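Putative P4-specific DNA primase (Enterobacteria phage P4, PDB 1KA8) primes DNA synthesis with short RNAs, unwinds DNA as a helicase and binds the phage replication origin, the last through the winged-helix domain described here. Local coordinates at residues A[21-26]-A[83-88]; A[6-11]-A[39-44]. All coordinates share one frame; numbering follows the deposited sequence.

Contact 1. Residues A[21-26]-A[83-88]; sequences MYMGNA and IQTNLT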
loop_
_atom_site.group_PDB
_atom_site.type_symbol
_atom_site.label_atom_id
_atom_site.label_comp_id
_atom_site.label_asym_id
_atom_site.label_seq_id
_atom_site.Cartn_x
_atom_site.Cartn_y
_atom_site.Cartn_z
ATOM N N MET A 21 -12.703 -7.566 -13.305
ATOM C CA MET A 21 -12.788 -6.124 -13.528
ATOM C C MET A 21 -11.652 -5.528 -14.339
ATOM O O MET A 21 -10.561 -6.090 -14.438
ATOM C CB MET A 21 -12.851 -5.390 -12.188
ATOM C CG MET A 21 -14.166 -5.523 -11.500
ATOM S SD MET A 21 -14.089 -5.072 -9.792
ATOM C CE MET A 21 -14.908 -3.486 -9.950
ATOM N N TYR A 22 -11.929 -4.376 -14.923
ATOM C CA TYR A 22 -10.929 -3.655 -15.686
ATOM C C TYR A 22 -10.355 -2.509 -14.800
ATOM O O TYR A 22 -11.073 -1.866 -14.007
ATOM C CB TYR A 22 -11.560 -3.066 -16.954
ATOM C CG TYR A 22 -11.585 -3.977 -18.174
ATOM C CD1 TYR A 22 -12.667 -4.821 -18.434
ATOM C CD2 TYR A 22 -10.547 -3.928 -19.117
ATOM C CE1 TYR A 22 -12.720 -5.583 -19.615
ATOM C CE2 TYR A 22 -10.583 -4.681 -20.293
ATOM C CZ TYR A 22 -11.674 -5.507 -20.546
ATOM O OH TYR A 22 -11.706 -6.227 -21.739
ATOM N N MET A 23 -9.062 -2.258 -14.917
ATOM C CA MET A 23 -8.457 -1.187 -14.144
ATOM C C MET A 23 -8.794 0.095 -14.876
ATOM O O MET A 23 -7.920 0.635 -15.537
ATOM C CB MET A 23 -6.924 -1.350 -14.136
ATOM C CG MET A 23 -6.192 -0.351 -13.245
ATOM S SD MET A 23 -6.779 -0.591 -11.599
ATOM C CE MET A 23 -5.863 -1.987 -11.211
ATOM N N GLY A 24 -10.024 0.591 -14.786
ATOM C CA GLY A 24 -10.354 1.807 -15.529
ATOM C C GLY A 24 -9.397 2.981 -15.321
ATOM O O GLY A 24 -8.194 2.807 -15.125
ATOM N N ASN A 25 -9.918 4.197 -15.386
ATOM C CA ASN A 25 -9.083 5.357 -15.150
ATOM C C ASN A 25 -10.001 6.547 -14.997
ATOM O O ASN A 25 -11.187 6.470 -15.307
ATOM C CB ASN A 25 -8.086 5.534 -16.275
ATOM C CG ASN A 25 -8.738 5.917 -17.544
ATOM O OD1 ASN A 25 -8.256 5.589 -18.617
ATOM N ND2 ASN A 25 -9.847 6.630 -17.448
ATOM N N ALA A 26 -9.459 7.644 -14.507
ATOM C CA ALA A 26 -10.259 8.826 -14.253
ATOM C C ALA A 26 -10.993 9.419 -15.451
ATOM O O ALA A 26 -12.046 10.033 -15.305
ATOM C CB ALA A 26 -9.379 9.873 -13.616
ATOM N N ILE A 83 -6.453 -2.768 -19.507
ATOM C CA ILE A 83 -5.909 -3.793 -18.624
ATOM C C ILE A 83 -7.034 -4.421 -17.835
ATOM O O ILE A 83 -7.826 -3.727 -17.190
ATOM C CB ILE A 83 -4.848 -3.234 -17.650
ATOM C CG1 ILE A 83 -3.574 -2.872 -18.419
ATOM C CG2 ILE A 83 -4.503 -4.281 -16.598
ATOM C CD1 ILE A 83 -3.753 -1.800 -19.494
ATOM N N GLN A 84 -7.117 -5.746 -17.911
ATOM C CA GLN A 84 -8.154 -6.467 -17.194
ATOM C C GLN A 84 -7.528 -7.289 -16.087
ATOM O O GLN A 84 -6.476 -7.903 -16.270
ATOM C CB GLN A 84 -8.942 -7.380 -18.125
ATOM C CG GLN A 84 -10.114 -7.998 -17.417
ATOM C CD GLN A 84 -10.953 -8.847 -18.313
ATOM O OE1 GLN A 84 -12.000 -9.339 -17.898
ATOM N NE2 GLN A 84 -10.509 -9.033 -19.553
ATOM N N THR A 85 -8.185 -7.294 -14.936
ATOM C CA THR A 85 -7.677 -8.018 -13.780
ATOM C C THR A 85 -8.415 -9.331 -13.565
ATOM O O THR A 85 -9.271 -9.712 -14.353
ATOM C CB THR A 85 -7.797 -7.159 -12.494
ATOM O OG1 THR A 85 -9.148 -7.180 -12.012
ATOM C CG2 THR A 85 -7.397 -5.726 -12.785
ATOM N N ASN A 86 -8.075 -10.021 -12.491
ATOM C CA ASN A 86 -8.723 -11.269 -12.163
ATOM C C ASN A 86 -9.458 -11.006 -10.865
ATOM O O ASN A 86 -9.488 -11.863 -9.973
ATOM C CB ASN A 86 -7.687 -12.354 -11.926
ATOM C CG ASN A 86 -6.861 -12.091 -10.687
ATOM O OD1 ASN A 86 -6.227 -11.050 -10.579
ATOM N ND2 ASN A 86 -6.870 -13.025 -9.743
ATOM N N LEU A 87 -10.054 -9.824 -10.746
ATOM C CA LEU A 87 -10.737 -9.499 -9.503
ATOM C C LEU A 87 -12.200 -9.119 -9.663
ATOM O O LEU A 87 -12.612 -8.592 -10.697
ATOM C CB LEU A 87 -10.001 -8.350 -8.803
ATOM C CG LEU A 87 -8.474 -8.437 -8.740
ATOM C CD1 LEU A 87 -7.885 -7.038 -8.561
ATOM C CD2 LEU A 87 -8.052 -9.386 -7.623
ATOM N N THR A 88 -12.981 -9.389 -8.617
ATOM C CA THR A 88 -14.398 -9.035 -8.610
ATOM C C THR A 88 -14.797 -8.606 -7.214
ATOM O O THR A 88 -14.122 -8.946 -6.233
ATOM C CB THR A 88 -15.320 -10.212 -9.016
ATOM O OG1 THR A 88 -15.502 -11.094 -7.898
ATOM C CG2 THR A 88 -14.712 -10.988 -10.149
#
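The carbonyl oxygen of Met21 takes two bonds from Thr85, one from the backbone N at 2.7 Å and one from OG1 at 3.0 Å. The amide comes almost head-on to the C=O, whereas the hydroxyl sits above the carbonyl plane, 39° out of it. OG1 can do this because it lies between the backbone N and the carbonyl carbon of Thr85 (chi1 78°); from there it also receives Leu87 N at 3.1 Å, which makes an ST turn. Met21 N bonds in turn to Leu87 O, 2.8 Å away and nearly straight. At the other end, Met23 N donates to Ile83 O at 3.0 Å. Between these bonds Tyr22 and Gln84 form a non-hydrogen-bonded antiparallel pair. Gln84 CB lies over one face of the Tyr22 ring, 4.0 Å from its centroid, and the extended chain beyond it lays the amide nearly parallel to the ring, 10° apart. Lys35 adds a cation-pi contact to Tyr22, while Met23 packs on Leu56, Phe59 and Leu63 of helix 56-69. A single antiparallel bridge, extended by the Met21 to Leu87 bond and the threonine hydroxyl, fastens the loop after strand 12-14 to strand 82-89, part of the small sheet of this winged-helix fold.

Contact 2. Residues A[6-11]-A[39-44]; sequences FDFIGY and HAYLAY
Tyr11 N donates to Phe8 O at 2.8 Å, a bond within 6-11 that joins the backbones of two residues whose rings both meet helix 37-47. Phe8 reaches this helix because its CG stands anti to the backbone N (chi1 168°), with the CB pointing at the helix. One face of its ring covers Tyr41 CA, a CH-pi contact of 3.8 Å to the centroid, and meets the edge of the Tyr41 ring in a T-shaped pair with planes at 69°. At the rim of the Phe8 ring, near its plane, lies the Ala40 methyl group, CB to CZ being 4.0 Å. Tyr44 runs past Phe8 in the opposite direction and lays a face of its own ring over Phe8 CA; its CE1 meets Tyr11 CE2 at 3.6 Å, the two side chains crossing at about a right angle. Trp97 extends this aromatic cluster with edge-to-face pairs to both Tyr11 and Tyr44. The hydroxyl of Tyr11 turns elsewhere, bonding to Asp96. With no hydrogen bond between them, the association of the two segments rests mainly on aromatic rings packed against each other, against a methyl group and against the helix backbone, and polar bonding is left to each backbone and to residues around the cluster.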
loop_
_atom_site.group_PDB
_atom_site.type_symbol
_atom_site.label_atom_id
_atom_site.label_comp_id
_atom_site.label_asym_id
_atom_site.label_seq_id
_atom_site.Cartn_x
_atom_site.Cartn_y
_atom_site.Cartn_z
ATOM N N PHE A 6 -6.868 0.317 1.849
ATOM C CA PHE A 6 -6.716 -1.062 2.297
ATOM C C PHE A 6 -8.059 -1.746 2.571
ATOM O O PHE A 6 -8.258 -2.912 2.202
ATOM C CB PHE A 6 -5.910 -1.116 3.573
ATOM C CG PHE A 6 -5.740 -2.487 4.103
ATOM C CD1 PHE A 6 -4.780 -3.340 3.547
ATOM C CD2 PHE A 6 -6.555 -2.945 5.130
ATOM C CE1 PHE A 6 -4.627 -4.671 4.015
ATOM C CE2 PHE A 6 -6.423 -4.260 5.613
ATOM C CZ PHE A 6 -5.454 -5.136 5.056
ATOM N N ASP A 7 -8.961 -1.034 3.245
ATOM C CA ASP A 7 -10.285 -1.589 3.551
ATOM C C ASP A 7 -11.025 -1.931 2.271
ATOM O O ASP A 7 -11.644 -2.982 2.172
ATOM C CB ASP A 7 -11.121 -0.601 4.360
ATOM C CG ASP A 7 -10.429 -0.166 5.636
ATOM O OD1 ASP A 7 -9.485 -0.878 6.083
ATOM O OD2 ASP A 7 -10.842 0.881 6.189
ATOM N N PHE A 8 -10.957 -1.034 1.295
ATOM C CA PHE A 8 -11.593 -1.251 0.012
ATOM C C PHE A 8 -11.125 -2.582 -0.552
ATOM O O PHE A 8 -11.930 -3.402 -0.972
ATOM C CB PHE A 8 -11.212 -0.140 -0.957
ATOM C CG PHE A 8 -11.580 -0.430 -2.387
ATOM C CD1 PHE A 8 -12.875 -0.206 -2.848
ATOM C CD2 PHE A 8 -10.627 -0.927 -3.276
ATOM C CE1 PHE A 8 -13.214 -0.469 -4.171
ATOM C CE2 PHE A 8 -10.957 -1.191 -4.594
ATOM C CZ PHE A 8 -12.254 -0.961 -5.040
ATOM N N ILE A 9 -9.816 -2.791 -0.569
ATOM C CA ILE A 9 -9.248 -4.029 -1.095
ATOM C C ILE A 9 -9.799 -5.246 -0.349
ATOM O O ILE A 9 -9.632 -6.396 -0.768
ATOM C CB ILE A 9 -7.712 -4.000 -0.986
ATOM C CG1 ILE A 9 -7.177 -2.691 -1.572
ATOM C CG2 ILE A 9 -7.108 -5.185 -1.701
ATOM C CD1 ILE A 9 -7.668 -2.379 -2.945
ATOM N N GLY A 10 -10.466 -4.973 0.765
ATOM C CA GLY A 10 -11.047 -6.036 1.560
ATOM C C GLY A 10 -12.319 -6.567 0.932
ATOM O O GLY A 10 -12.768 -7.660 1.251
ATOM N N TYR A 11 -12.906 -5.776 0.043
ATOM C CA TYR A 11 -14.123 -6.151 -0.658
ATOM C C TYR A 11 -13.786 -6.796 -1.992
ATOM O O TYR A 11 -14.636 -6.872 -2.868
ATOM C CB TYR A 11 -14.977 -4.923 -0.934
ATOM C CG TYR A 11 -15.711 -4.374 0.250
ATOM C CD1 TYR A 11 -16.870 -4.983 0.718
ATOM C CD2 TYR A 11 -15.279 -3.216 0.878
ATOM C CE1 TYR A 11 -17.583 -4.444 1.778
ATOM C CE2 TYR A 11 -15.986 -2.673 1.935
ATOM C CZ TYR A 11 -17.133 -3.291 2.375
ATOM O OH TYR A 11 -17.839 -2.726 3.399
ATOM N N HIS A 39 -12.980 2.852 -10.684
ATOM C CA HIS A 39 -14.247 3.544 -10.443
ATOM C C HIS A 39 -14.875 2.989 -9.189
ATOM O O HIS A 39 -15.461 3.731 -8.399
ATOM C CB HIS A 39 -15.217 3.376 -11.593
ATOM C CG HIS A 39 -14.819 4.092 -12.835
ATOM N ND1 HIS A 39 -13.531 4.519 -13.071
ATOM C CD2 HIS A 39 -15.526 4.395 -13.948
ATOM C CE1 HIS A 39 -13.457 5.054 -14.278
ATOM N NE2 HIS A 39 -14.655 4.990 -14.832
ATOM N N ALA A 40 -14.755 1.680 -9.009
ATOM C CA ALA A 40 -15.300 1.041 -7.824
ATOM C C ALA A 40 -14.611 1.696 -6.634
ATOM O O ALA A 40 -15.253 2.052 -5.636
ATOM C CB ALA A 40 -15.011 -0.458 -7.846
ATOM N N TYR A 41 -13.298 1.868 -6.759
ATOM C CA TYR A 41 -12.511 2.494 -5.705
ATOM C C TYR A 41 -13.029 3.890 -5.316
ATOM O O TYR A 41 -13.250 4.174 -4.135
ATOM C CB TYR A 41 -11.064 2.601 -6.135
ATOM C CG TYR A 41 -10.256 3.379 -5.157
ATOM C CD1 TYR A 41 -10.285 3.056 -3.812
ATOM C CD2 TYR A 41 -9.466 4.444 -5.569
ATOM C CE1 TYR A 41 -9.547 3.770 -2.899
ATOM C CE2 TYR A 41 -8.721 5.172 -4.663
ATOM C CZ TYR A 41 -8.760 4.831 -3.320
ATOM O OH TYR A 41 -8.001 5.533 -2.405
ATOM N N LEU A 42 -13.212 4.756 -6.307
ATOM C CA LEU A 42 -13.722 6.089 -6.046
ATOM C C LEU A 42 -15.054 5.989 -5.318
ATOM O O LEU A 42 -15.298 6.692 -4.336
ATOM C CB LEU A 42 -13.933 6.858 -7.344
ATOM C CG LEU A 42 -12.735 7.023 -8.285
ATOM C CD1 LEU A 42 -13.196 7.749 -9.540
ATOM C CD2 LEU A 42 -11.607 7.782 -7.615
ATOM N N ALA A 43 -15.922 5.109 -5.796
ATOM C CA ALA A 43 -17.242 4.935 -5.178
ATOM C C ALA A 43 -17.130 4.642 -3.681
ATOM O O ALA A 43 -17.859 5.207 -2.867
ATOM C CB ALA A 43 -18.018 3.796 -5.892
ATOM N N TYR A 44 -16.211 3.750 -3.332
ATOM C CA TYR A 44 -16.008 3.368 -1.943
ATOM C C TYR A 44 -15.512 4.535 -1.096
ATOM O O TYR A 44 -16.146 4.886 -0.101
ATOM C CB TYR A 44 -15.016 2.206 -1.846
ATOM C CG TYR A 44 -14.710 1.822 -0.417
ATOM C CD1 TYR A 44 -15.679 1.226 0.386
ATOM C CD2 TYR A 44 -13.461 2.094 0.145
ATOM C CE1 TYR A 44 -15.413 0.911 1.716
ATOM C CE2 TYR A 44 -13.180 1.783 1.475
ATOM C CZ TYR A 44 -14.157 1.193 2.256
ATOM O OH TYR A 44 -13.886 0.874 3.567
#

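Overall arrangement
From the N terminus the chain passes through 6-11, strand 12-14 and the 21-26 loop before entering helix 37-47. There contact 2 closes the first loop, 27 residues lie between its segments, and the N-terminal helix is brought onto helix 37-47. Contact 1 opens at 21-26, inside that loop, and closes only at 83-88, after helix 56-69 and strand 76-79. The two therefore cross rather than nest. They also touch, Met21 CE lying 3.7 Å from Ala40 CB, so contacts run in series from strand 82-89 through the 21-26 loop and helix 37-47 to the N-terminal helix, joining sheet and helices of the origin-binding domain.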